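Long-range contact in thermospermine synthase (Medicago truncatula, PDB 6BQ6), which probably transfers an aminopropyl group from decarboxylated S-adenosylmethionine to spermidine, yielding the tetraamine thermospermine in plant polyamine biosynthesis: residues B[233-247]-B[258-270]. Sequence-based numbering, arbitrary orientation.
Sequences IYNTLRQVFKYVVPY and WGWVLASDSPLDL. With TER (N-(3-amino-propyl)-N-(5-aminopropyl)-1,4-diaminobutane), chain F.
Tyr247 lies across Trp260 in a hydrogen-bonded antiparallel pair, each backbone N donating to the other's O, and its side chain shows how an edge strand can be fastened by both backbone and ring. From CB the chain turns into the position between backbone N and carbonyl carbon (chi1 66°), which lays the ring over the neighbouring strand. CG and CD1 pass the carbonyl O of Trp260; CD2 and CE2 meet Trp260 CE3; Tyr247 CE1 reaches Leu262 CG at 3.7 Å; and Tyr247 CZ rests 3.5 Å from Trp260 CB, whose CH-pi contact falls over one ring face. The indole itself is slid aside, its five-membered ring inclined 30° to the phenol and barely overlapping it. At the tip, OH bonds to the carbonyl of Cys90 in helix 84-98. With the ring cut back to an alanine here, the Cys90 carbonyl would probably lose its phenol partner and a gap would open over Trp260 CB and beside Leu262.

The other face, with Val244, Pro246, Val261 and Ala263, receives helix 230-238. Leu237 CD1 touches Val261 CG1 at 3.5 Å, while Val244 CG1 presses on that same methyl at 3.4 Å, a tight fit. Ala263 CB sits over a face of the Phe241 ring, 3.5 Å from its CD2. Where the strands part, Asp265 OD1 accepts from Lys242 N (3.0 Å, 157° at the hydrogen) and from a water shared with Val240 O, while OD2 pairs with Lys205. Pro267 CA lies over the Tyr243 ring, 3.8 Å from its centroid.

Strand 256-264 also pairs with strand 212-220, and Trp258 lays its indole against the thermospermine chain. The arrangement is the closing beta hairpin of a Rossmann-like, seven-stranded methyltransferase-type sheet, with strand order 3-2-1-4-5-7-6.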
# COMPACT_ATOMS: atom_id res chain seq x y z
N ILE B 233 -0.39 31.29 -8.29
CA ILE B 233 -0.67 32.21 -7.19
C ILE B 233 0.28 33.41 -7.23
O ILE B 233 -0.13 34.55 -7.14
CB ILE B 233 -0.57 31.48 -5.85
CG1 ILE B 233 -1.75 30.48 -5.68
CG2 ILE B 233 -0.61 32.49 -4.71
CD1 ILE B 233 -1.68 29.61 -4.47
N TYR B 234 1.57 33.16 -7.41
CA TYR B 234 2.51 34.22 -7.58
C TYR B 234 2.09 35.17 -8.72
O TYR B 234 2.04 36.36 -8.57
CB TYR B 234 3.93 33.66 -7.83
CG TYR B 234 4.90 34.71 -8.24
CD1 TYR B 234 5.41 35.61 -7.34
CD2 TYR B 234 5.28 34.83 -9.59
CE1 TYR B 234 6.29 36.62 -7.75
CE2 TYR B 234 6.15 35.81 -10.00
CZ TYR B 234 6.67 36.70 -9.10
OH TYR B 234 7.53 37.71 -9.51
N ASN B 235 1.82 34.61 -9.88
CA ASN B 235 1.47 35.46 -11.02
C ASN B 235 0.18 36.23 -10.83
O ASN B 235 0.07 37.38 -11.27
CB ASN B 235 1.43 34.66 -12.32
CG ASN B 235 1.40 35.58 -13.55
OD1 ASN B 235 2.23 36.49 -13.66
ND2 ASN B 235 0.41 35.38 -14.45
N THR B 236 -0.81 35.59 -10.21
CA THR B 236 -2.08 36.26 -9.95
C THR B 236 -1.82 37.46 -9.05
O THR B 236 -2.26 38.59 -9.33
CB THR B 236 -3.12 35.29 -9.39
OG1 THR B 236 -3.29 34.19 -10.31
CG2 THR B 236 -4.45 35.98 -9.18
N LEU B 237 -1.05 37.25 -7.97
CA LEU B 237 -0.72 38.37 -7.09
C LEU B 237 0.10 39.47 -7.78
O LEU B 237 -0.06 40.64 -7.45
CB LEU B 237 -0.03 37.88 -5.82
CG LEU B 237 -0.95 37.16 -4.84
CD1 LEU B 237 -0.16 36.35 -3.82
CD2 LEU B 237 -1.87 38.13 -4.15
N ARG B 238 0.97 39.10 -8.72
CA ARG B 238 1.80 40.07 -9.44
C ARG B 238 0.92 41.01 -10.28
O ARG B 238 1.28 42.16 -10.59
CB ARG B 238 2.81 39.29 -10.33
CG ARG B 238 3.81 40.13 -11.06
CD ARG B 238 4.98 39.29 -11.58
NE ARG B 238 4.60 38.16 -12.43
CZ ARG B 238 5.43 37.54 -13.29
NH1 ARG B 238 5.04 36.49 -14.01
NH2 ARG B 238 6.67 37.99 -13.42
N GLN B 239 -0.28 40.55 -10.60
CA GLN B 239 -1.23 41.43 -11.35
C GLN B 239 -1.91 42.49 -10.50
O GLN B 239 -2.61 43.36 -11.02
CB GLN B 239 -2.36 40.60 -11.99
CG GLN B 239 -1.95 39.42 -12.84
CD GLN B 239 -0.84 39.74 -13.79
OE1 GLN B 239 -0.93 40.72 -14.55
NE2 GLN B 239 0.22 38.94 -13.77
N VAL B 240 -1.83 42.36 -9.18
CA VAL B 240 -2.59 43.19 -8.27
C VAL B 240 -1.72 44.07 -7.38
O VAL B 240 -2.09 45.19 -7.08
CB VAL B 240 -3.49 42.30 -7.38
CG1 VAL B 240 -4.32 43.11 -6.38
CG2 VAL B 240 -4.39 41.42 -8.24
N PHE B 241 -0.64 43.52 -6.83
CA PHE B 241 0.20 44.24 -5.89
C PHE B 241 1.55 44.54 -6.51
O PHE B 241 2.05 43.77 -7.35
CB PHE B 241 0.48 43.36 -4.65
CG PHE B 241 -0.72 43.12 -3.79
CD1 PHE B 241 -1.06 44.03 -2.80
CD2 PHE B 241 -1.50 42.00 -3.95
CE1 PHE B 241 -2.17 43.82 -2.00
CE2 PHE B 241 -2.59 41.77 -3.15
CZ PHE B 241 -2.93 42.69 -2.17
N LYS B 242 2.18 45.63 -6.06
CA LYS B 242 3.47 46.05 -6.60
C LYS B 242 4.61 45.17 -6.23
O LYS B 242 5.42 44.84 -7.09
CB LYS B 242 3.81 47.46 -6.17
CG LYS B 242 5.08 47.95 -6.85
CD LYS B 242 5.23 49.42 -6.96
CE LYS B 242 6.53 49.75 -7.69
NZ LYS B 242 6.49 49.37 -9.13
N TYR B 243 4.65 44.77 -4.96
CA TYR B 243 5.76 43.99 -4.43
C TYR B 243 5.23 42.59 -4.06
O TYR B 243 4.27 42.48 -3.29
CB TYR B 243 6.32 44.68 -3.22
CG TYR B 243 6.78 46.08 -3.49
CD1 TYR B 243 7.96 46.32 -4.17
CD2 TYR B 243 6.02 47.17 -3.07
CE1 TYR B 243 8.37 47.63 -4.44
CE2 TYR B 243 6.42 48.46 -3.33
CZ TYR B 243 7.57 48.69 -4.01
OH TYR B 243 7.89 50.05 -4.21
N VAL B 244 5.82 41.55 -4.66
CA VAL B 244 5.34 40.19 -4.45
C VAL B 244 6.55 39.35 -4.23
O VAL B 244 7.46 39.37 -5.05
CB VAL B 244 4.47 39.70 -5.63
CG1 VAL B 244 3.94 38.29 -5.38
CG2 VAL B 244 3.31 40.64 -5.85
N VAL B 245 6.61 38.68 -3.08
CA VAL B 245 7.78 37.90 -2.65
C VAL B 245 7.37 36.46 -2.37
O VAL B 245 6.80 36.19 -1.35
CB VAL B 245 8.46 38.54 -1.40
CG1 VAL B 245 9.62 37.69 -0.90
CG2 VAL B 245 8.93 39.97 -1.65
N PRO B 246 7.69 35.53 -3.29
CA PRO B 246 7.42 34.12 -3.10
C PRO B 246 8.57 33.52 -2.31
O PRO B 246 9.74 33.96 -2.44
CB PRO B 246 7.39 33.56 -4.53
CG PRO B 246 8.32 34.43 -5.28
CD PRO B 246 8.22 35.81 -4.65
N TYR B 247 8.22 32.58 -1.46
CA TYR B 247 9.22 31.91 -0.62
C TYR B 247 8.79 30.53 -0.25
O TYR B 247 7.61 30.15 -0.39
CB TYR B 247 9.56 32.78 0.59
CG TYR B 247 8.46 33.00 1.58
CD1 TYR B 247 7.50 33.96 1.36
CD2 TYR B 247 8.46 32.35 2.81
CE1 TYR B 247 6.51 34.20 2.29
CE2 TYR B 247 7.48 32.61 3.76
CZ TYR B 247 6.54 33.55 3.51
OH TYR B 247 5.51 33.78 4.39
N TRP B 258 7.11 23.39 0.51
CA TRP B 258 5.88 24.15 0.47
C TRP B 258 6.15 25.65 0.24
O TRP B 258 7.22 26.17 0.60
CB TRP B 258 5.14 23.97 1.82
CG TRP B 258 3.69 24.01 1.61
CD1 TRP B 258 2.81 25.07 1.83
CD2 TRP B 258 2.92 22.98 1.01
NE1 TRP B 258 1.55 24.70 1.42
CE2 TRP B 258 1.59 23.45 0.89
CE3 TRP B 258 3.23 21.71 0.51
CZ2 TRP B 258 0.58 22.63 0.35
CZ3 TRP B 258 2.21 20.95 -0.08
CH2 TRP B 258 0.94 21.42 -0.15
N GLY B 259 5.16 26.35 -0.30
CA GLY B 259 5.34 27.74 -0.63
C GLY B 259 4.35 28.69 0.01
O GLY B 259 3.25 28.29 0.41
N TRP B 260 4.78 29.93 0.03
CA TRP B 260 3.95 31.06 0.48
C TRP B 260 4.31 32.24 -0.35
O TRP B 260 5.40 32.31 -0.97
CB TRP B 260 4.25 31.42 1.96
CG TRP B 260 4.09 30.26 2.88
CD1 TRP B 260 2.95 29.88 3.58
CD2 TRP B 260 5.08 29.30 3.23
NE1 TRP B 260 3.18 28.77 4.31
CE2 TRP B 260 4.46 28.34 4.08
CE3 TRP B 260 6.42 29.10 2.89
CZ2 TRP B 260 5.15 27.26 4.59
CZ3 TRP B 260 7.07 28.02 3.40
CH2 TRP B 260 6.43 27.10 4.22
N VAL B 261 3.40 33.20 -0.42
CA VAL B 261 3.68 34.43 -1.13
C VAL B 261 3.25 35.63 -0.29
O VAL B 261 2.07 35.70 0.12
CB VAL B 261 2.95 34.46 -2.47
CG1 VAL B 261 3.29 35.73 -3.26
CG2 VAL B 261 3.24 33.22 -3.33
N LEU B 262 4.18 36.58 -0.10
CA LEU B 262 3.89 37.92 0.42
C LEU B 262 3.53 38.88 -0.69
O LEU B 262 4.14 38.85 -1.75
CB LEU B 262 5.09 38.56 1.09
CG LEU B 262 5.78 37.83 2.19
CD1 LEU B 262 6.93 38.63 2.72
CD2 LEU B 262 4.77 37.56 3.30
N ALA B 263 2.57 39.76 -0.43
CA ALA B 263 2.19 40.78 -1.39
C ALA B 263 1.84 42.07 -0.66
O ALA B 263 1.20 42.07 0.38
CB ALA B 263 1.02 40.30 -2.24
N SER B 264 2.30 43.19 -1.20
CA SER B 264 2.04 44.50 -0.57
C SER B 264 2.21 45.60 -1.62
O SER B 264 2.89 45.44 -2.63
CB SER B 264 2.98 44.75 0.60
OG SER B 264 2.73 45.95 1.34
N ASP B 265 1.62 46.72 -1.36
CA ASP B 265 1.92 47.91 -2.14
C ASP B 265 3.02 48.77 -1.54
O ASP B 265 3.42 49.79 -2.13
CB ASP B 265 0.62 48.68 -2.40
CG ASP B 265 -0.20 48.07 -3.54
OD1 ASP B 265 0.35 47.36 -4.43
OD2 ASP B 265 -1.41 48.35 -3.63
N SER B 266 3.53 48.38 -0.37
CA SER B 266 4.70 48.96 0.20
C SER B 266 5.84 47.95 0.11
O SER B 266 5.60 46.73 0.05
CB SER B 266 4.47 49.33 1.64
OG SER B 266 3.47 50.34 1.65
N PRO B 267 7.08 48.44 0.09
CA PRO B 267 8.20 47.51 -0.15
C PRO B 267 8.35 46.38 0.87
O PRO B 267 7.94 46.51 2.02
CB PRO B 267 9.42 48.43 -0.10
CG PRO B 267 8.89 49.74 -0.55
CD PRO B 267 7.54 49.83 0.12
N LEU B 268 8.91 45.27 0.39
CA LEU B 268 9.15 44.08 1.23
C LEU B 268 10.62 43.68 1.07
O LEU B 268 10.95 42.75 0.35
CB LEU B 268 8.25 42.95 0.78
CG LEU B 268 6.73 43.15 0.88
CD1 LEU B 268 6.02 42.16 -0.03
CD2 LEU B 268 6.31 42.97 2.32
N ASP B 269 11.48 44.39 1.76
CA ASP B 269 12.92 44.30 1.51
C ASP B 269 13.60 44.62 2.81
O ASP B 269 13.86 45.77 3.13
CB ASP B 269 13.36 45.29 0.41
CG ASP B 269 13.20 46.77 0.83
OD1 ASP B 269 12.30 47.09 1.66
OD2 ASP B 269 13.99 47.63 0.36
N LEU B 270 13.79 43.60 3.61
CA LEU B 270 14.50 43.71 4.84
C LEU B 270 15.63 42.73 4.83
O LEU B 270 15.53 41.63 4.26
CB LEU B 270 13.59 43.46 6.01
CG LEU B 270 12.57 44.56 6.28
CD1 LEU B 270 11.75 44.13 7.46
CD2 LEU B 270 13.24 45.90 6.55
N1 TER F . -8.11 24.42 5.70
C2 TER F . -7.02 24.91 6.52
C3 TER F . -5.85 25.32 5.62
C4 TER F . -5.16 24.15 4.96
N5 TER F . -3.92 24.56 4.35
C6 TER F . -2.69 23.87 4.68
C7 TER F . -1.77 23.80 3.47
C8 TER F . -0.80 22.64 3.65
N9 TER F . -1.34 21.39 3.16
C10 TER F . -0.53 20.20 3.31
C11 TER F . -0.76 19.14 2.25
C12 TER F . 0.39 18.14 2.35
C13 TER F . 0.12 16.84 1.59
N14 TER F . -0.56 17.09 0.33
O HOH W 1 -0.16 47.83 -6.90